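Local coordinates for mutT/nudix family protein (Listeria innocua, PDB 3I9X), which probably acts as a hydrolase of the Nudix family, the chain described here being the Nudix-domain portion of a longer protein, at residues Thr36-Asn41 against Ala131-Ala136; Gly67-Pro72 against Gly145-Thr150. All blocks are in the same frame, centred on the assembly; numbering follows the deposited sequence.

Interaction 1. Residues Thr36-Asn41 against Ala131-Ala136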
loop_
_atom_site.group_PDB
_atom_site.type_symbol
_atom_site.label_atom_id
_atom_site.label_comp_id
_atom_site.label_asym_id
_atom_site.label_seq_id
_atom_site.Cartn_x
_atom_site.Cartn_y
_atom_site.Cartn_z
ATOM N N THR A 36 13.024 3.648 17.814
ATOM C CA THR A 36 14.219 3.102 18.458
ATOM C C THR A 36 13.822 2.490 19.789
ATOM O O THR A 36 12.667 2.571 20.206
ATOM C CB THR A 36 15.325 4.123 18.654
ATOM O OG1 THR A 36 16.525 3.454 19.069
ATOM C CG2 THR A 36 14.960 5.159 19.683
ATOM N N VAL A 37 14.767 1.813 20.414
ATOM C CA VAL A 37 14.551 1.238 21.727
ATOM C C VAL A 37 15.580 1.917 22.612
ATOM O O VAL A 37 16.734 2.059 22.228
ATOM C CB VAL A 37 14.690 -0.291 21.728
ATOM C CG1 VAL A 37 14.799 -0.846 23.178
ATOM C CG2 VAL A 37 13.497 -0.956 21.024
ATOM N N LYS A 38 15.138 2.456 23.736
ATOM C CA LYS A 38 16.075 3.010 24.704
ATOM C C LYS A 38 15.468 2.992 26.091
ATOM O O LYS A 38 14.250 2.784 26.255
ATOM C CB LYS A 38 16.525 4.431 24.330
ATOM C CG LYS A 38 15.470 5.524 24.492
ATOM C CD LYS A 38 16.020 6.914 24.092
ATOM C CE LYS A 38 15.679 8.035 25.094
ATOM N NZ LYS A 38 16.827 8.958 25.274
ATOM N N GLU A 39 16.314 3.249 27.080
ATOM C CA GLU A 39 15.920 3.031 28.470
ATOM C C GLU A 39 15.107 4.194 29.002
ATOM O O GLU A 39 15.504 5.356 28.925
ATOM C CB GLU A 39 17.140 2.753 29.362
ATOM C CG GLU A 39 18.012 1.597 28.838
ATOM C CD GLU A 39 17.966 0.343 29.706
ATOM O OE1 GLU A 39 18.207 0.457 30.944
ATOM O OE2 GLU A 39 17.727 -0.754 29.133
ATOM N N LEU A 40 13.945 3.860 29.524
ATOM C CA LEU A 40 13.140 4.809 30.267
ATOM C C LEU A 40 12.909 4.179 31.644
ATOM O O LEU A 40 12.359 3.081 31.736
ATOM C CB LEU A 40 11.821 5.059 29.538
ATOM C CG LEU A 40 10.835 5.996 30.219
ATOM C CD1 LEU A 40 11.339 7.421 30.174
ATOM C CD2 LEU A 40 9.477 5.865 29.576
ATOM N N ASN A 41 13.356 4.866 32.693
ATOM C CA ASN A 41 13.315 4.345 34.073
ATOM C C ASN A 41 13.977 2.953 34.115
ATOM O O ASN A 41 13.388 1.959 34.580
ATOM C CB ASN A 41 11.865 4.323 34.593
ATOM C CG ASN A 41 11.151 5.683 34.427
ATOM O OD1 ASN A 41 11.718 6.742 34.729
ATOM N ND2 ASN A 41 9.905 5.650 33.937
ATOM N N ALA A 131 21.021 8.704 16.338
ATOM C CA ALA A 131 20.567 9.610 15.279
ATOM C C ALA A 131 19.233 10.303 15.604
ATOM O O ALA A 131 19.039 11.468 15.273
ATOM C CB ALA A 131 20.422 8.850 13.999
ATOM N N LEU A 132 18.311 9.589 16.231
ATOM C CA LEU A 132 17.021 10.189 16.605
ATOM C C LEU A 132 17.190 11.204 17.734
ATOM O O LEU A 132 16.610 12.270 17.679
ATOM C CB LEU A 132 15.998 9.114 16.986
ATOM C CG LEU A 132 15.785 8.028 15.948
ATOM C CD1 LEU A 132 14.503 7.195 16.247
ATOM C CD2 LEU A 132 15.792 8.645 14.541
ATOM N N GLU A 133 18.001 10.872 18.740
ATOM C CA GLU A 133 18.348 11.831 19.819
ATOM C C GLU A 133 19.003 13.086 19.257
ATOM O O GLU A 133 18.647 14.182 19.655
ATOM C CB GLU A 133 19.240 11.174 20.891
ATOM C CG GLU A 133 18.521 10.131 21.762
ATOM C CD GLU A 133 19.463 9.200 22.553
ATOM O OE1 GLU A 133 20.659 9.050 22.191
ATOM O OE2 GLU A 133 18.980 8.581 23.541
ATOM N N LYS A 134 19.914 12.940 18.301
ATOM C CA LYS A 134 20.537 14.120 17.652
ATOM C C LYS A 134 19.506 15.111 17.113
ATOM O O LYS A 134 19.581 16.321 17.400
ATOM C CB LYS A 134 21.479 13.715 16.513
ATOM C CG LYS A 134 22.929 13.426 16.924
ATOM C CD LYS A 134 23.908 13.448 15.705
ATOM C CE LYS A 134 24.045 14.869 15.062
ATOM N NZ LYS A 134 24.946 14.913 13.848
ATOM N N ARG A 135 18.544 14.615 16.332
ATOM C CA ARG A 135 17.535 15.503 15.723
ATOM C C ARG A 135 16.591 16.102 16.753
ATOM O O ARG A 135 16.212 17.259 16.634
ATOM C CB ARG A 135 16.731 14.784 14.627
ATOM C CG ARG A 135 17.370 14.899 13.261
ATOM C CD ARG A 135 17.114 16.282 12.595
ATOM N NE ARG A 135 15.824 16.374 11.906
ATOM C CZ ARG A 135 15.252 17.513 11.498
ATOM N NH1 ARG A 135 15.832 18.698 11.714
ATOM N NH2 ARG A 135 14.068 17.473 10.889
ATOM N N ALA A 136 16.222 15.322 17.764
ATOM C CA ALA A 136 15.358 15.823 18.825
ATOM C C ALA A 136 16.072 16.881 19.688
ATOM O O ALA A 136 15.421 17.710 20.321
ATOM C CB ALA A 136 14.855 14.704 19.672
#

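Interaction 2. Residues Gly67-Pro72 against Gly145-Thr150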
loop_
_atom_site.group_PDB
_atom_site.type_symbol
_atom_site.label_atom_id
_atom_site.label_comp_id
_atom_site.label_asym_id
_atom_site.label_seq_id
_atom_site.Cartn_x
_atom_site.Cartn_y
_atom_site.Cartn_z
ATOM N N GLY A 67 0.408 23.109 14.710
ATOM C CA GLY A 67 0.694 22.721 16.069
ATOM C C GLY A 67 0.519 21.247 16.437
ATOM O O GLY A 67 0.733 20.903 17.600
ATOM N N LYS A 68 0.136 20.384 15.483
ATOM C CA LYS A 68 -0.096 18.962 15.776
ATOM C C LYS A 68 1.135 18.147 15.386
ATOM O O LYS A 68 1.853 18.501 14.461
ATOM C CB LYS A 68 -1.327 18.436 15.045
ATOM C CG LYS A 68 -2.649 19.067 15.547
ATOM C CD LYS A 68 -3.822 18.552 14.717
ATOM C CE LYS A 68 -5.188 18.999 15.225
ATOM N NZ LYS A 68 -6.303 18.259 14.513
ATOM N N TRP A 69 1.393 17.091 16.141
ATOM C CA TRP A 69 2.549 16.210 15.883
ATOM C C TRP A 69 2.292 15.264 14.707
ATOM O O TRP A 69 1.215 14.691 14.572
ATOM C CB TRP A 69 2.865 15.426 17.166
ATOM C CG TRP A 69 3.363 16.287 18.268
ATOM C CD1 TRP A 69 2.615 16.869 19.273
ATOM C CD2 TRP A 69 4.718 16.678 18.505
ATOM N NE1 TRP A 69 3.435 17.598 20.106
ATOM C CE2 TRP A 69 4.719 17.522 19.653
ATOM C CE3 TRP A 69 5.927 16.437 17.842
ATOM C CZ2 TRP A 69 5.876 18.110 20.153
ATOM C CZ3 TRP A 69 7.093 17.016 18.351
ATOM C CH2 TRP A 69 7.051 17.831 19.514
ATOM N N ALA A 70 3.285 15.103 13.848
ATOM C CA ALA A 70 3.174 14.257 12.679
ATOM C C ALA A 70 4.421 13.375 12.578
ATOM O O ALA A 70 5.509 13.797 12.992
ATOM C CB ALA A 70 3.078 15.105 11.403
ATOM N N VAL A 71 4.261 12.195 11.973
ATOM C CA VAL A 71 5.430 11.395 11.623
ATOM C C VAL A 71 6.207 12.106 10.536
ATOM O O VAL A 71 5.643 12.832 9.744
ATOM C CB VAL A 71 5.073 9.943 11.212
ATOM C CG1 VAL A 71 4.351 9.301 12.356
ATOM C CG2 VAL A 71 4.259 9.878 9.873
ATOM N N PRO A 72 7.504 11.899 10.491
ATOM C CA PRO A 72 8.227 12.321 9.299
ATOM C C PRO A 72 7.680 11.693 8.006
ATOM O O PRO A 72 7.158 10.565 8.018
ATOM C CB PRO A 72 9.621 11.785 9.545
ATOM C CG PRO A 72 9.656 11.530 11.077
ATOM C CD PRO A 72 8.331 11.125 11.407
ATOM N N GLY A 145 10.471 15.788 18.720
ATOM C CA GLY A 145 10.598 15.013 19.939
ATOM C C GLY A 145 10.774 13.515 19.710
ATOM O O GLY A 145 10.287 12.949 18.727
ATOM N N LEU A 146 11.480 12.874 20.641
ATOM C CA LEU A 146 11.626 11.433 20.655
ATOM C C LEU A 146 10.810 10.918 21.814
ATOM O O LEU A 146 11.231 11.055 22.966
ATOM C CB LEU A 146 13.098 11.075 20.764
ATOM C CG LEU A 146 13.512 9.613 20.653
ATOM C CD1 LEU A 146 13.039 8.847 19.323
ATOM C CD2 LEU A 146 15.056 9.594 20.809
ATOM N N PHE A 147 9.634 10.355 21.524
ATOM C CA PHE A 147 8.651 10.021 22.560
ATOM C C PHE A 147 8.568 8.517 22.801
ATOM O O PHE A 147 8.511 7.740 21.843
ATOM C CB PHE A 147 7.215 10.495 22.179
ATOM C CG PHE A 147 7.062 11.993 22.043
ATOM C CD1 PHE A 147 6.739 12.782 23.151
ATOM C CD2 PHE A 147 7.253 12.615 20.821
ATOM C CE1 PHE A 147 6.612 14.161 23.024
ATOM C CE2 PHE A 147 7.107 13.984 20.681
ATOM C CZ PHE A 147 6.794 14.765 21.784
ATOM N N PRO A 148 8.425 8.119 24.074
ATOM C CA PRO A 148 8.010 6.758 24.351
ATOM C C PRO A 148 6.706 6.566 23.635
ATOM O O PRO A 148 5.971 7.534 23.459
ATOM C CB PRO A 148 7.809 6.722 25.875
ATOM C CG PRO A 148 8.417 7.948 26.413
ATOM C CD PRO A 148 8.450 8.962 25.296
ATOM N N MET A 149 6.418 5.363 23.184
ATOM C CA MET A 149 5.322 5.228 22.235
ATOM C C MET A 149 4.007 5.419 22.952
ATOM O O MET A 149 3.080 5.982 22.384
ATOM C CB MET A 149 5.359 3.909 21.461
ATOM C CG MET A 149 4.124 3.657 20.591
ATOM S SD MET A 149 4.024 4.575 19.034
ATOM C CE MET A 149 5.107 3.466 18.032
ATOM N N THR A 150 3.933 5.021 24.219
ATOM C CA THR A 150 2.687 5.182 24.971
ATOM C C THR A 150 2.332 6.666 25.194
ATOM O O THR A 150 1.174 7.018 25.111
ATOM C CB THR A 150 2.693 4.393 26.294
ATOM O OG1 THR A 150 3.697 4.923 27.164
ATOM C CG2 THR A 150 2.939 2.898 26.031
#

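Interaction 1. Residues Thr36-Asn41 against Ala131-Ala136
The end of strand 27-40, in Thr36-Asn41, and the segment Ala131-Ala136 of helix 129-137 stand apart as backbones, the nearest CA atoms, those of Thr-36 and Leu-132, being 7.8 Å from each other, and two side-chain pairs bridge the gap. On the buried side Thr-36 and Leu-132 lie alongside one another, pointing opposite ways, and the CD1 branch of Leu-132 rests 4.0 Å from CB of Thr-36 and equally close to its CG2 methyl. The hydroxyl of Thr-36 takes no part in this apolar touch: a chi1 of -170° turns OG1 away from the residue's own N, and it hydrogen-bonds to the carbonyl O of Val-127, in the loop before the helix. Toward the surface Lys-38 and Glu-133 meet from facing sides in a salt bridge, Lys-38 NZ lying 2.8 Å from Glu-133 OE2. The ammonium approaches the anti side of that oxygen, 15° out of the carboxylate plane. The glutamate is stretched out, whereas the lysine chain bends at its third and fourth torsions, which carry NZ to the carboxylate; Lys-38 CD already lies 3.4 Å from Glu-133 OE2. The arrangement is that of a helix packed against the sheet in the alpha/beta/alpha sandwich of the Nudix fold, with an apolar inner contact and a charged outer one.

Interaction 2. Residues Gly67-Pro72 against Gly145-Thr150
Trp-69 offers one face of its indole to the ring of Phe-147, whose edge comes down on the six-membered part in a T-shaped (edge-to-face) pair. The planes stand at 80° and the two six-membered ring centroids are 5.0 Å apart. Phe-147 CZ sits 3.7 Å above the indole plane of Trp-69, displaced toward the rim, at 3.8 Å from Trp-69 CH2. Its neighbour Phe-147 CE2 lies at the same distance from Trp-69 CZ3, so two adjacent carbons of the phenyl edge rest on the benzo ring. Similar first torsions (chi1 -67° for Trp-69 and -63° for Phe-147) swing each ring out toward the other segment, where the two side chains meet nearly perpendicular. Gly-145, which has no side chain, completes the contact through its backbone: its N approaches Trp-69 CZ3 obliquely to 3.6 Å. No hydrogen bond joins the two segments, and the contact is carried by aromatic and van der Waals packing. Strand 43-52 lies between strands 69-75 and 144-148, pairing antiparallel with each, so the aromatic pair reaches across it; Trp-69 also packs on Leu-50 and Lys-52 of this middle strand. Leu-155 touches both rings from the loop after helix 149-152, while helix 161-177 packs alongside through Val-71 and Met-149.

Interactions 1 and 2 cross along the chain, their segments alternating, and their centres lie about 12 Å apart within one Nudix domain. Both reach the same mixed sheet, in which strands 27-40 and 69-75 are neighbours; strand 144-148 follows helix 129-137 after a short connection. Leu-146 packs against Leu-132 and Glu-133, its backbone N meets Ala-136 CB, and Leu-40 touches Pro-148. Both contacts are partly buried. Interaction 1, centred about 15 Å from the chain centre, joins helix to strand, pairing buried Thr-36 and Leu-132 with a salt bridge nearer the surface. Interaction 2, about 8 Å from that centre, links two strands across a third through buried Trp-69, without any ionic bond.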